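PDB 6XTZ: dally-like, isoform A from Drosophila melanogaster, which is a glypican that binds the palmitoleate lipid of Wnt and shields it for signalling at a distance, probably as a cell-surface proteoglycan. Local coordinates for residues Cys49-Asn52 with Met53-Met57; Thr69-Gln72 with Ile73-Ser77; Ser104-Ile107 with Arg108-Val112; Ala214-Val217 with Leu218-Arg221; Cys483-Gly486 with His487-Asp490. The protein carries 5 engineered substitutions. All blocks are in the same frame, centred on the assembly; numbering follows the deposited sequence. Where two conformers were deposited one is given.

Contact 1: Cys49-Asn52 with Met53-Met57; sequences CTYN and METRM
T50 OG1 accepts the backbone N-H of M53 at 3.2 Å, with a nearly straight N-H...O angle of 163°. A threonine suits this place because its short hydroxyl reaches forward to the first turn: OG1 sits between the backbone N and the carbonyl carbon (chi1 66°), facing an amide that has no helical carbonyl before it. In return, the sulphur of M53 draws a weak bond from T50 N, at an N-to-SD distance of 3.7 Å. This reciprocal pairing is a capping box at the start of the long helix 51-110, unusual in that a thioether fills the role more often played by a carboxylate. Regular helical bonding then takes over, E54 N donating to T50 O and R56 N to N52 O.

Y51 O is gripped twice by T55, whose backbone N lies 3.1 Å from that oxygen. The hydroxyl OG1 of T55 gives the second bond to Y51 O, at 2.9 Å, and the two donors arrive from opposite faces of the carbonyl plane. A water adds a weak third bond to Y51 O and is held by E54 OE1. The carboxylate of the buried E54 has stronger partners in the preceding loop, the backbone N atoms of R38, Y39 and C40; being close to a helix N-terminus probably also steadies its negative charge. Beside the cap, C49 SG, in a disulfide with C239, lies 4.0 Å from M57 CE and 4.2 Å from M53 CE, where F17 of helix 14-19 also touches C49 and M53.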
loop_
_atom_site.group_PDB
_atom_site.type_symbol
_atom_site.label_atom_id
_atom_site.label_comp_id
_atom_site.label_asym_id
_atom_site.label_seq_id
_atom_site.Cartn_x
_atom_site.Cartn_y
_atom_site.Cartn_z
ATOM N N CYS A 49 -12.113 34.448 -28.152
ATOM C CA CYS A 49 -10.779 34.189 -27.633
ATOM C C CYS A 49 -9.744 34.368 -28.732
ATOM O O CYS A 49 -9.994 34.041 -29.897
ATOM C CB CYS A 49 -10.681 32.773 -27.058
ATOM S SG CYS A 49 -11.635 32.536 -25.552
ATOM N N THR A 50 -8.585 34.889 -28.354
ATOM C CA THR A 50 -7.438 34.977 -29.242
ATOM C C THR A 50 -6.502 33.801 -28.989
ATOM O O THR A 50 -6.698 33.002 -28.072
ATOM C CB THR A 50 -6.698 36.301 -29.047
ATOM O OG1 THR A 50 -6.114 36.333 -27.739
ATOM C CG2 THR A 50 -7.659 37.474 -29.191
ATOM N N TYR A 51 -5.468 33.706 -29.825
ATOM C CA TYR A 51 -4.478 32.648 -29.661
ATOM C C TYR A 51 -3.713 32.804 -28.352
ATOM O O TYR A 51 -3.362 31.807 -27.709
ATOM C CB TYR A 51 -3.517 32.650 -30.849
ATOM C CG TYR A 51 -2.562 31.480 -30.894
ATOM C CD1 TYR A 51 -2.889 30.320 -31.585
ATOM C CD2 TYR A 51 -1.322 31.544 -30.271
ATOM C CE1 TYR A 51 -2.013 29.252 -31.641
ATOM C CE2 TYR A 51 -0.441 30.483 -30.323
ATOM C CZ TYR A 51 -0.791 29.340 -31.009
ATOM O OH TYR A 51 0.086 28.283 -31.061
ATOM N N ASN A 52 -3.445 34.047 -27.940
ATOM C CA ASN A 52 -2.720 34.264 -26.692
ATOM C C ASN A 52 -3.602 33.995 -25.480
ATOM O O ASN A 52 -3.121 33.491 -24.459
ATOM C CB ASN A 52 -2.168 35.688 -26.649
ATOM C CG ASN A 52 -1.112 35.937 -27.709
ATOM O OD1 ASN A 52 -0.273 35.076 -27.980
ATOM N ND2 ASN A 52 -1.152 37.116 -28.319
ATOM N N MET A 53 -4.892 34.329 -25.562
ATOM C CA MET A 53 -5.802 34.005 -24.468
ATOM C C MET A 53 -5.931 32.499 -24.295
ATOM O O MET A 53 -5.961 31.993 -23.167
ATOM C CB MET A 53 -7.173 34.631 -24.720
ATOM C CG MET A 53 -7.179 36.146 -24.703
ATOM S SD MET A 53 -8.765 36.798 -25.248
ATOM C CE MET A 53 -9.876 36.012 -24.084
ATOM N N GLU A 54 -6.001 31.765 -25.406
ATOM C CA GLU A 54 -6.109 30.312 -25.338
ATOM C C GLU A 54 -4.854 29.693 -24.736
ATOM O O GLU A 54 -4.941 28.747 -23.945
ATOM C CB GLU A 54 -6.372 29.748 -26.732
ATOM C CG GLU A 54 -6.664 28.262 -26.754
ATOM C CD GLU A 54 -6.744 27.710 -28.160
ATOM O OE1 GLU A 54 -5.957 28.153 -29.023
ATOM O OE2 GLU A 54 -7.598 26.833 -28.403
ATOM N N THR A 55 -3.679 30.214 -25.097
ATOM C CA THR A 55 -2.434 29.662 -24.571
ATOM C C THR A 55 -2.322 29.885 -23.068
ATOM O O THR A 55 -1.912 28.980 -22.331
ATOM C CB THR A 55 -1.236 30.274 -25.297
ATOM O OG1 THR A 55 -1.346 30.016 -26.702
ATOM C CG2 THR A 55 0.065 29.678 -24.779
ATOM N N ARG A 56 -2.688 31.079 -22.592
ATOM C CA ARG A 56 -2.642 31.353 -21.159
ATOM C C ARG A 56 -3.558 30.408 -20.390
ATOM O O ARG A 56 -3.140 29.773 -19.415
ATOM C CB ARG A 56 -3.022 32.810 -20.885
ATOM C CG ARG A 56 -3.343 33.092 -19.424
ATOM C CD ARG A 56 -3.698 34.553 -19.184
ATOM N NE ARG A 56 -2.516 35.388 -18.987
ATOM C CZ ARG A 56 -1.977 36.157 -19.926
ATOM N NH1 ARG A 56 -2.511 36.205 -21.139
ATOM N NH2 ARG A 56 -0.901 36.884 -19.652
ATOM N N MET A 57 -4.816 30.299 -20.821
ATOM C CA MET A 57 -5.750 29.397 -20.163
ATOM C C MET A 57 -5.352 27.936 -20.330
ATOM O O MET A 57 -5.716 27.109 -19.487
ATOM C CB MET A 57 -7.163 29.627 -20.698
ATOM C CG MET A 57 -7.669 31.049 -20.503
ATOM S SD MET A 57 -9.333 31.301 -21.151
ATOM C CE MET A 57 -9.072 31.003 -22.895
HETATM O O HOH W 1 -3.602 28.483 -28.390
#

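Contact 2: Thr69-Gln72 with Ile73-Ser77; sequences TKDQ and ISRMS
D71 and R75, like K70 and S74, meet one turn apart in a local contact in the first half of helix 51-110, near the centre of the elongated glypican core. Its continuity comes from i to i+4 backbone bonds such as I73 N to T69 O, 2.8 Å long. The S74 hydroxyl adds to the pattern. Its OG lies between the backbone N and the carbonyl carbon (chi1 67°), a setting that turns it back onto K70 O at 2.8 Å, while S74 N reaches K70 O from the other face of the carbonyl at 3.0 Å. With an alanine at S74, K70 O would probably keep the amide alone as its partner in this turn and lose the second grip.

On the solvent side, R75 NH2 forms a salt bridge with D71 OD2 at 2.6 Å. The carboxylate oxygen lies near the guanidinium plane, yet the nitrogen comes from above the carboxylate plane, the two planes being 41° apart. D71 has two conformers, so how constantly this bridge is made is doubtful.

The other flank carries apolar residues suited to burial. I73 lays CG1 and CD1 along T69 O and packs against F459 and W460 of helix 459-467 and against L218. M76 touches F459 and also A214 of helix 185-216, and S77 O accepts from S211 of that same helix, so this turn packs against both helices 459-467 and 185-216.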
loop_
_atom_site.group_PDB
_atom_site.type_symbol
_atom_site.label_atom_id
_atom_site.label_comp_id
_atom_site.label_asym_id
_atom_site.label_seq_id
_atom_site.Cartn_x
_atom_site.Cartn_y
_atom_site.Cartn_z
ATOM N N THR A 69 -3.350 17.162 -8.271
ATOM C CA THR A 69 -2.958 15.767 -8.107
ATOM C C THR A 69 -1.690 15.643 -7.275
ATOM O O THR A 69 -1.550 14.703 -6.484
ATOM C CB THR A 69 -2.771 15.104 -9.472
ATOM O OG1 THR A 69 -1.734 15.777 -10.196
ATOM C CG2 THR A 69 -4.064 15.158 -10.274
ATOM N N LYS A 70 -0.754 16.583 -7.434
ATOM C CA LYS A 70 0.477 16.538 -6.649
ATOM C C LYS A 70 0.186 16.654 -5.158
ATOM O O LYS A 70 0.785 15.941 -4.344
ATOM C CB LYS A 70 1.430 17.646 -7.096
ATOM C CG LYS A 70 2.727 17.709 -6.305
ATOM C CD LYS A 70 3.608 18.855 -6.777
ATOM C CE LYS A 70 4.899 18.928 -5.978
ATOM N NZ LYS A 70 5.721 17.694 -6.134
ATOM N N ASP A 71 -0.736 17.543 -4.782
ATOM C CA ASP A 71 -1.080 17.705 -3.374
ATOM C C ASP A 71 -1.790 16.471 -2.831
ATOM O O ASP A 71 -1.535 16.050 -1.697
ATOM C CB ASP A 71 -1.946 18.950 -3.188
ATOM C CG ASP A 71 -2.369 19.156 -1.748
ATOM O OD1 ASP A 71 -1.490 19.429 -0.905
ATOM O OD2 ASP A 71 -3.578 19.046 -1.459
ATOM N N GLN A 72 -2.682 15.876 -3.626
ATOM C CA GLN A 72 -3.406 14.693 -3.176
ATOM C C GLN A 72 -2.479 13.491 -3.038
ATOM O O GLN A 72 -2.550 12.754 -2.049
ATOM C CB GLN A 72 -4.547 14.378 -4.144
ATOM C CG GLN A 72 -5.670 15.400 -4.137
ATOM C CD GLN A 72 -6.487 15.352 -2.864
ATOM O OE1 GLN A 72 -6.766 14.278 -2.332
ATOM N NE2 GLN A 72 -6.872 16.520 -2.363
ATOM N N ILE A 73 -1.598 13.283 -4.018
ATOM C CA ILE A 73 -0.756 12.092 -4.022
ATOM C C ILE A 73 0.313 12.184 -2.938
ATOM O O ILE A 73 0.542 11.227 -2.190
ATOM C CB ILE A 73 -0.135 11.884 -5.415
ATOM C CG1 ILE A 73 -1.222 11.551 -6.440
ATOM C CG2 ILE A 73 0.908 10.787 -5.372
ATOM C CD1 ILE A 73 -0.718 11.514 -7.870
ATOM N N SER A 74 0.984 13.335 -2.835
ATOM C CA SER A 74 2.065 13.466 -1.862
ATOM C C SER A 74 1.549 13.406 -0.428
ATOM O O SER A 74 2.256 12.917 0.462
ATOM C CB SER A 74 2.832 14.768 -2.090
ATOM O OG SER A 74 2.021 15.891 -1.805
ATOM N N ARG A 75 0.332 13.896 -0.183
ATOM C CA ARG A 75 -0.225 13.841 1.163
ATOM C C ARG A 75 -0.599 12.413 1.546
ATOM O O ARG A 75 -0.376 11.992 2.688
ATOM C CB ARG A 75 -1.432 14.770 1.264
ATOM C CG ARG A 75 -2.021 14.902 2.657
ATOM C CD ARG A 75 -2.534 16.315 2.888
ATOM N NE ARG A 75 -3.068 16.904 1.663
ATOM C CZ ARG A 75 -4.332 16.790 1.266
ATOM N NH1 ARG A 75 -5.201 16.109 2.000
ATOM N NH2 ARG A 75 -4.726 17.358 0.135
ATOM N N MET A 76 -1.164 11.650 0.607
ATOM C CA MET A 76 -1.418 10.236 0.862
ATOM C C MET A 76 -0.112 9.476 1.042
ATOM O O MET A 76 0.024 8.660 1.962
ATOM C CB MET A 76 -2.233 9.625 -0.278
ATOM C CG MET A 76 -2.420 8.121 -0.141
ATOM S SD MET A 76 -3.041 7.323 -1.629
ATOM C CE MET A 76 -1.649 7.531 -2.737
ATOM N N SER A 77 0.861 9.729 0.164
ATOM C CA SER A 77 2.159 9.073 0.279
ATOM C C SER A 77 2.830 9.402 1.607
ATOM O O SER A 77 3.442 8.531 2.236
ATOM C CB SER A 77 3.054 9.479 -0.891
ATOM O OG SER A 77 4.325 8.859 -0.802
#

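Contact 3: Ser104-Ile107 with Arg108-Val112; sequences SMFI and RTYGV
T109 OG1 donates to M105 O at 2.8 Å, coming nearly along the C=O axis. The hydroxyl stands beside its own backbone N (chi1 -61°), facing back down the helix, and here it outdoes the amide: T109 N makes only a weak, bent bond to the same M105 O. The threonine hydroxyl probably makes up for part of this weakened amide bond. One residue on, Y110 N bonds F106 O at 2.8 Å, and R108 N holds S104 O in the ordinary i to i+4 manner.

This is the last turn of helix 51-110. G111 is the first residue to leave helical angles, with phi at 80°, a value that glycine adopts easily, and it also occupies the N-cap position of the short helix 112-116. G111 N still reaches I107 O, weakly, at 3.0 Å.

Outside the backbone, R108 lays its aliphatic chain over S104 O, CD coming to 3.2 Å from that oxygen. F106 and Y110 form a T-shaped (edge-to-face) pair, ring centroids 5.5 Å apart and planes at 71°. The tyrosine edge supplies the touch, CE1 standing over one face of F106 and offset toward its rim. Y114 of helix 112-116 also meets F106 edge-to-face, and I300 of helix 296-322 touches both F106 and Y110. The side chain of M105 comes within about 6 Å of the bound O-palmitoleoyl serine, near its pocket but without direct contact.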
loop_
_atom_site.group_PDB
_atom_site.type_symbol
_atom_site.label_atom_id
_atom_site.label_comp_id
_atom_site.label_asym_id
_atom_site.label_seq_id
_atom_site.Cartn_x
_atom_site.Cartn_y
_atom_site.Cartn_z
ATOM N N SER A 104 13.835 -11.588 32.277
ATOM C CA SER A 104 13.584 -11.342 33.694
ATOM C C SER A 104 12.518 -12.285 34.240
ATOM O O SER A 104 12.603 -12.725 35.393
ATOM C CB SER A 104 13.172 -9.886 33.908
ATOM O OG SER A 104 14.166 -8.993 33.434
ATOM N N MET A 105 11.510 -12.608 33.428
ATOM C CA MET A 105 10.426 -13.466 33.892
ATOM C C MET A 105 10.912 -14.887 34.140
ATOM O O MET A 105 10.508 -15.528 35.116
ATOM C CB MET A 105 9.287 -13.459 32.874
ATOM C CG MET A 105 7.941 -13.893 33.415
ATOM S SD MET A 105 6.644 -13.696 32.175
ATOM C CE MET A 105 6.808 -11.954 31.787
ATOM N N PHE A 106 11.784 -15.397 33.271
ATOM C CA PHE A 106 12.235 -16.776 33.401
ATOM C C PHE A 106 13.384 -16.936 34.386
ATOM O O PHE A 106 13.594 -18.041 34.895
ATOM C CB PHE A 106 12.644 -17.331 32.037
ATOM C CG PHE A 106 11.490 -17.801 31.208
ATOM C CD1 PHE A 106 10.188 -17.608 31.638
ATOM C CD2 PHE A 106 11.703 -18.451 30.008
ATOM C CE1 PHE A 106 9.119 -18.042 30.876
ATOM C CE2 PHE A 106 10.639 -18.895 29.247
ATOM C CZ PHE A 106 9.346 -18.686 29.677
ATOM N N ILE A 107 14.135 -15.869 34.660
ATOM C CA ILE A 107 15.196 -15.959 35.656
ATOM C C ILE A 107 14.603 -16.015 37.060
ATOM O O ILE A 107 15.058 -16.789 37.911
ATOM C CB ILE A 107 16.181 -14.787 35.494
ATOM C CG1 ILE A 107 17.128 -15.052 34.322
ATOM C CG2 ILE A 107 16.971 -14.562 36.771
ATOM C CD1 ILE A 107 18.223 -14.023 34.185
ATOM N N ARG A 108 13.574 -15.207 37.320
ATOM C CA ARG A 108 12.911 -15.238 38.619
ATOM C C ARG A 108 12.089 -16.505 38.815
ATOM O O ARG A 108 11.798 -16.870 39.959
ATOM C CB ARG A 108 12.017 -14.007 38.779
ATOM C CG ARG A 108 12.770 -12.688 38.696
ATOM C CD ARG A 108 11.859 -11.529 38.309
ATOM N NE ARG A 108 11.077 -11.016 39.431
ATOM C CZ ARG A 108 11.405 -9.939 40.137
ATOM N NH1 ARG A 108 12.504 -9.260 39.843
ATOM N NH2 ARG A 108 10.634 -9.540 41.139
ATOM N N THR A 109 11.719 -17.189 37.731
ATOM C CA THR A 109 10.876 -18.373 37.820
ATOM C C THR A 109 11.693 -19.662 37.833
ATOM O O THR A 109 11.513 -20.503 38.719
ATOM C CB THR A 109 9.883 -18.394 36.656
ATOM O OG1 THR A 109 9.037 -17.241 36.730
ATOM C CG2 THR A 109 9.024 -19.652 36.708
ATOM N N TYR A 110 12.591 -19.830 36.860
ATOM C CA TYR A 110 13.360 -21.059 36.727
ATOM C C TYR A 110 14.762 -20.967 37.312
ATOM O O TYR A 110 15.382 -22.009 37.549
ATOM C CB TYR A 110 13.447 -21.464 35.251
ATOM C CG TYR A 110 12.115 -21.884 34.669
ATOM C CD1 TYR A 110 11.236 -20.946 34.142
ATOM C CD2 TYR A 110 11.732 -23.218 34.659
ATOM C CE1 TYR A 110 10.015 -21.329 33.613
ATOM C CE2 TYR A 110 10.516 -23.610 34.132
ATOM C CZ TYR A 110 9.661 -22.660 33.612
ATOM O OH TYR A 110 8.449 -23.044 33.088
ATOM N N GLY A 111 15.277 -19.763 37.552
ATOM C CA GLY A 111 16.550 -19.632 38.233
ATOM C C GLY A 111 17.749 -19.861 37.327
ATOM O O GLY A 111 17.738 -19.540 36.138
ATOM N N VAL A 112 18.801 -20.440 37.916
ATOM C CA VAL A 112 20.084 -20.568 37.230
ATOM C C VAL A 112 20.007 -21.580 36.092
ATOM O O VAL A 112 20.756 -21.478 35.113
ATOM C CB VAL A 112 21.181 -20.927 38.253
ATOM C CG1 VAL A 112 22.522 -21.158 37.575
ATOM C CG2 VAL A 112 21.304 -19.824 39.297
#

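Contact 4: Ala214-Val217 with Leu218-Arg221; sequences AKKV and LNVR
A214 O and L218 N stand 4.0 Å apart, too far for the i to i+4 bond of an alpha helix; instead V217 N donates to A214 O at 3.2 Å. This belongs to a run of i to i+3 bonds of the 3-10 type, the tighter winding by which many helices finish, here where helix 185-216 passes into the loop toward helix 224-234. Alanine suits the first place, since its small methyl probably allows the close approach of M76 of helix 51-110.

K215 O next accepts from L218 N at 3.2 Å. The donor stands 57° out of the carbonyl plane, as is usual for the tighter i to i+3 winding, and L218 lays CB, CG and CD1 along the same oxygen. K215 itself runs fully extended, only its CG nearing L218 CD1.

K216 O is met by N219 N at 3.0 Å. The lysine chain bends at chi2 (-73°), bringing its CD to 3.6 Å from N219 ND2 in a van der Waals touch, and the two side chains cross at a slant. The asparagine amide also sits close to K216 O, but its angle is poor. A long flexible chain suits such an exposed edge, and K216 also touches Q522 of helix 513-538.

V217 is buried, its branched side chain against M519 of helix 513-538 and against Y261 and Q262. Its carbonyl closes the run, taking V220 N in a 3.2 Å bond with a nearly straight N-H...O angle of 167°, while V220 CG2 lies 3.6 Å from V217 O.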
loop_
_atom_site.group_PDB
_atom_site.type_symbol
_atom_site.label_atom_id
_atom_site.label_comp_id
_atom_site.label_asym_id
_atom_site.label_seq_id
_atom_site.Cartn_x
_atom_site.Cartn_y
_atom_site.Cartn_z
ATOM N N ALA A 214 3.630 5.318 -4.812
ATOM C CA ALA A 214 2.708 6.436 -4.974
ATOM C C ALA A 214 3.465 7.739 -5.187
ATOM O O ALA A 214 3.065 8.572 -6.009
ATOM C CB ALA A 214 1.786 6.543 -3.760
ATOM N N LYS A 215 4.570 7.929 -4.463
ATOM C CA LYS A 215 5.365 9.140 -4.631
ATOM C C LYS A 215 6.004 9.206 -6.013
ATOM O O LYS A 215 6.141 10.297 -6.578
ATOM C CB LYS A 215 6.434 9.215 -3.542
ATOM C CG LYS A 215 7.195 10.530 -3.496
ATOM C CD LYS A 215 8.150 10.563 -2.310
ATOM C CE LYS A 215 8.906 11.878 -2.236
ATOM N NZ LYS A 215 9.847 11.910 -1.081
ATOM N N LYS A 216 6.393 8.059 -6.573
ATOM C CA LYS A 216 7.012 8.041 -7.894
ATOM C C LYS A 216 6.026 8.372 -9.010
ATOM O O LYS A 216 6.456 8.785 -10.092
ATOM C CB LYS A 216 7.649 6.679 -8.159
ATOM C CG LYS A 216 8.876 6.380 -7.315
ATOM C CD LYS A 216 10.071 7.192 -7.779
ATOM C CE LYS A 216 11.332 6.799 -7.029
ATOM N NZ LYS A 216 12.521 7.555 -7.513
ATOM N N VAL A 217 4.722 8.195 -8.778
ATOM C CA VAL A 217 3.728 8.566 -9.779
ATOM C C VAL A 217 3.768 10.063 -10.057
ATOM O O VAL A 217 3.370 10.505 -11.141
ATOM C CB VAL A 217 2.324 8.102 -9.323
ATOM C CG1 VAL A 217 1.259 8.478 -10.341
ATOM C CG2 VAL A 217 2.317 6.601 -9.098
ATOM N N LEU A 218 4.273 10.857 -9.109
ATOM C CA LEU A 218 4.404 12.295 -9.311
ATOM C C LEU A 218 5.361 12.642 -10.443
ATOM O O LEU A 218 5.308 13.762 -10.961
ATOM C CB LEU A 218 4.879 12.965 -8.019
ATOM C CG LEU A 218 3.958 12.877 -6.803
ATOM C CD1 LEU A 218 4.633 13.476 -5.580
ATOM C CD2 LEU A 218 2.648 13.580 -7.085
ATOM N N ASN A 219 6.239 11.716 -10.832
ATOM C CA ASN A 219 7.199 11.971 -11.898
ATOM C C ASN A 219 6.576 11.943 -13.287
ATOM O O ASN A 219 7.237 12.345 -14.251
ATOM C CB ASN A 219 8.338 10.950 -11.838
ATOM C CG ASN A 219 9.075 10.973 -10.515
ATOM O OD1 ASN A 219 9.098 11.989 -9.819
ATOM N ND2 ASN A 219 9.683 9.847 -10.157
ATOM N N VAL A 220 5.336 11.482 -13.418
ATOM C CA VAL A 220 4.688 11.352 -14.718
ATOM C C VAL A 220 3.995 12.667 -15.051
ATOM O O VAL A 220 3.058 13.079 -14.359
ATOM C CB VAL A 220 3.691 10.184 -14.729
ATOM C CG1 VAL A 220 3.169 9.950 -16.139
ATOM C CG2 VAL A 220 4.345 8.925 -14.180
ATOM N N ARG A 221 4.452 13.320 -16.114
ATOM C CA ARG A 221 3.878 14.580 -16.554
ATOM C C ARG A 221 2.708 14.336 -17.500
ATOM O O ARG A 221 2.649 13.320 -18.198
ATOM C CB ARG A 221 4.931 15.442 -17.252
ATOM C CG ARG A 221 6.126 15.798 -16.386
ATOM C CD ARG A 221 7.154 16.594 -17.176
ATOM N NE ARG A 221 8.297 16.986 -16.359
ATOM C CZ ARG A 221 9.392 16.248 -16.201
ATOM N NH1 ARG A 221 10.384 16.686 -15.438
ATOM N NH2 ARG A 221 9.495 15.073 -16.806
#

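Contact 5: Cys483-Gly486 with His487-Asp490; sequences CWNG and HTID
C483-G486 and H487-D490 run back along each other, their directions 155° apart, and join in a single beta bridge between W484 and I489. The bridge is framed by N485 N, which gives T488 O a 3.2 Å bond almost straight at 173°, and by a weak bond from D490 N to C483 O.

The side chain of N485 closes the bend. Its OD1 takes H487 N at 3.0 Å, the bond that defines an Asx turn, and also T488 N at 2.9 Å, so that one amide oxygen satisfies two successive N-H groups. Asparagine suits the place because its short amide offers both an acceptor and a donor: chi1 of 63° points OD1 into the turn while ND2 donates to R491 O. An alanine at N485 would probably leave the N-H groups of H487 and T488 without their shared acceptor and let the bend relax. G486 turns the corner at backbone angles where a side chain would collide with the carbonyl O of N485.

W484 folds its indole under this corner: G486 N stands 3.4 Å above one face, toward the rim, with H487 N over the same face. I489 meets the ring at its edge and crosses W484 at about a right angle, its CD1 3.9 Å from W484 CB. Outside the turn, W484 NE1 bonds K232 O, the W484 backbone bonds K245 and C247, and C483 is joined to C247 by a disulfide.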
loop_
_atom_site.group_PDB
_atom_site.type_symbol
_atom_site.label_atom_id
_atom_site.label_comp_id
_atom_site.label_asym_id
_atom_site.label_seq_id
_atom_site.Cartn_x
_atom_site.Cartn_y
_atom_site.Cartn_z
ATOM N N CYS A 483 -25.248 22.926 -18.998
ATOM C CA CYS A 483 -23.822 22.809 -18.725
ATOM C C CYS A 483 -23.083 22.641 -20.044
ATOM O O CYS A 483 -23.647 22.185 -21.043
ATOM C CB CYS A 483 -23.520 21.646 -17.772
ATOM S SG CYS A 483 -24.096 20.026 -18.326
ATOM N N TRP A 484 -21.808 23.021 -20.029
ATOM C CA TRP A 484 -20.966 22.990 -21.220
ATOM C C TRP A 484 -20.515 21.560 -21.498
ATOM O O TRP A 484 -19.849 20.941 -20.661
ATOM C CB TRP A 484 -19.773 23.922 -21.020
ATOM C CG TRP A 484 -18.661 23.778 -22.014
ATOM C CD1 TRP A 484 -17.452 23.180 -21.809
ATOM C CD2 TRP A 484 -18.647 24.261 -23.363
ATOM N NE1 TRP A 484 -16.688 23.254 -22.947
ATOM C CE2 TRP A 484 -17.397 23.913 -23.915
ATOM C CE3 TRP A 484 -19.569 24.949 -24.158
ATOM C CZ2 TRP A 484 -17.047 24.230 -25.226
ATOM C CZ3 TRP A 484 -19.219 25.262 -25.458
ATOM C CH2 TRP A 484 -17.971 24.902 -25.979
ATOM N N ASN A 485 -20.879 21.032 -22.667
ATOM C CA ASN A 485 -20.548 19.661 -23.036
ATOM C C ASN A 485 -19.417 19.576 -24.054
ATOM O O ASN A 485 -19.187 18.503 -24.619
ATOM C CB ASN A 485 -21.790 18.935 -23.569
ATOM C CG ASN A 485 -22.352 19.562 -24.841
ATOM O OD1 ASN A 485 -21.733 20.431 -25.456
ATOM N ND2 ASN A 485 -23.533 19.107 -25.244
ATOM N N GLY A 486 -18.712 20.678 -24.301
ATOM C CA GLY A 486 -17.649 20.722 -25.275
ATOM C C GLY A 486 -18.031 21.366 -26.591
ATOM O O GLY A 486 -17.141 21.783 -27.340
ATOM N N HIS A 487 -19.324 21.471 -26.888
ATOM C CA HIS A 487 -19.760 22.073 -28.141
ATOM C C HIS A 487 -20.814 23.141 -27.884
ATOM O O HIS A 487 -20.734 24.251 -28.423
ATOM C CB HIS A 487 -20.303 21.000 -29.087
ATOM C CG HIS A 487 -19.308 19.934 -29.431
ATOM N ND1 HIS A 487 -18.277 20.134 -30.324
ATOM C CD2 HIS A 487 -19.191 18.654 -29.004
ATOM C CE1 HIS A 487 -17.569 19.025 -30.433
ATOM N NE2 HIS A 487 -18.103 18.111 -29.642
ATOM N N THR A 488 -21.800 22.819 -27.050
ATOM C CA THR A 488 -22.908 23.720 -26.772
ATOM C C THR A 488 -23.291 23.603 -25.302
ATOM O O THR A 488 -22.685 22.850 -24.534
ATOM C CB THR A 488 -24.108 23.413 -27.675
ATOM O OG1 THR A 488 -25.232 24.203 -27.269
ATOM C CG2 THR A 488 -24.471 21.938 -27.594
ATOM N N ILE A 489 -24.302 24.369 -24.908
ATOM C CA ILE A 489 -24.872 24.294 -23.564
ATOM C C ILE A 489 -26.075 23.364 -23.675
ATOM O O ILE A 489 -27.209 23.793 -23.896
ATOM C CB ILE A 489 -25.246 25.671 -23.022
ATOM C CG1 ILE A 489 -24.020 26.581 -23.008
ATOM C CG2 ILE A 489 -25.826 25.553 -21.622
ATOM C CD1 ILE A 489 -22.878 26.047 -22.171
ATOM N N ASP A 490 -25.819 22.068 -23.531
ATOM C CA ASP A 490 -26.845 21.052 -23.704
ATOM C C ASP A 490 -26.466 19.843 -22.855
ATOM O O ASP A 490 -25.517 19.889 -22.067
ATOM C CB ASP A 490 -26.999 20.700 -25.189
ATOM C CG ASP A 490 -28.399 20.243 -25.542
ATOM O OD1 ASP A 490 -29.116 19.761 -24.640
ATOM O OD2 ASP A 490 -28.784 20.369 -26.724
#

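How the contacts relate
Along the chain the contacts follow one another without interlacing. Contacts 1, 2 and 3 sample the start, an inner turn and the end of helix 51-110, which runs most of the length of this mainly helical, elongated chain: the centres of contacts 1 and 3 lie about 81 Å apart, on opposite sides of the chain's centre. Contact 4, from the end of helix 185-216, comes back to touch contact 2, where L218 CD2 meets I73 CB at 3.7 Å. Contact 5, from the later part of the chain, sits about 20 Å between centres from contact 1, at the disulfide-rich end. Contact 3 is near the pocket holding O-palmitoleoyl serine, a stand-in for the Wnt lipid, so this helix spans from the cystine-bonded lobe toward that pocket.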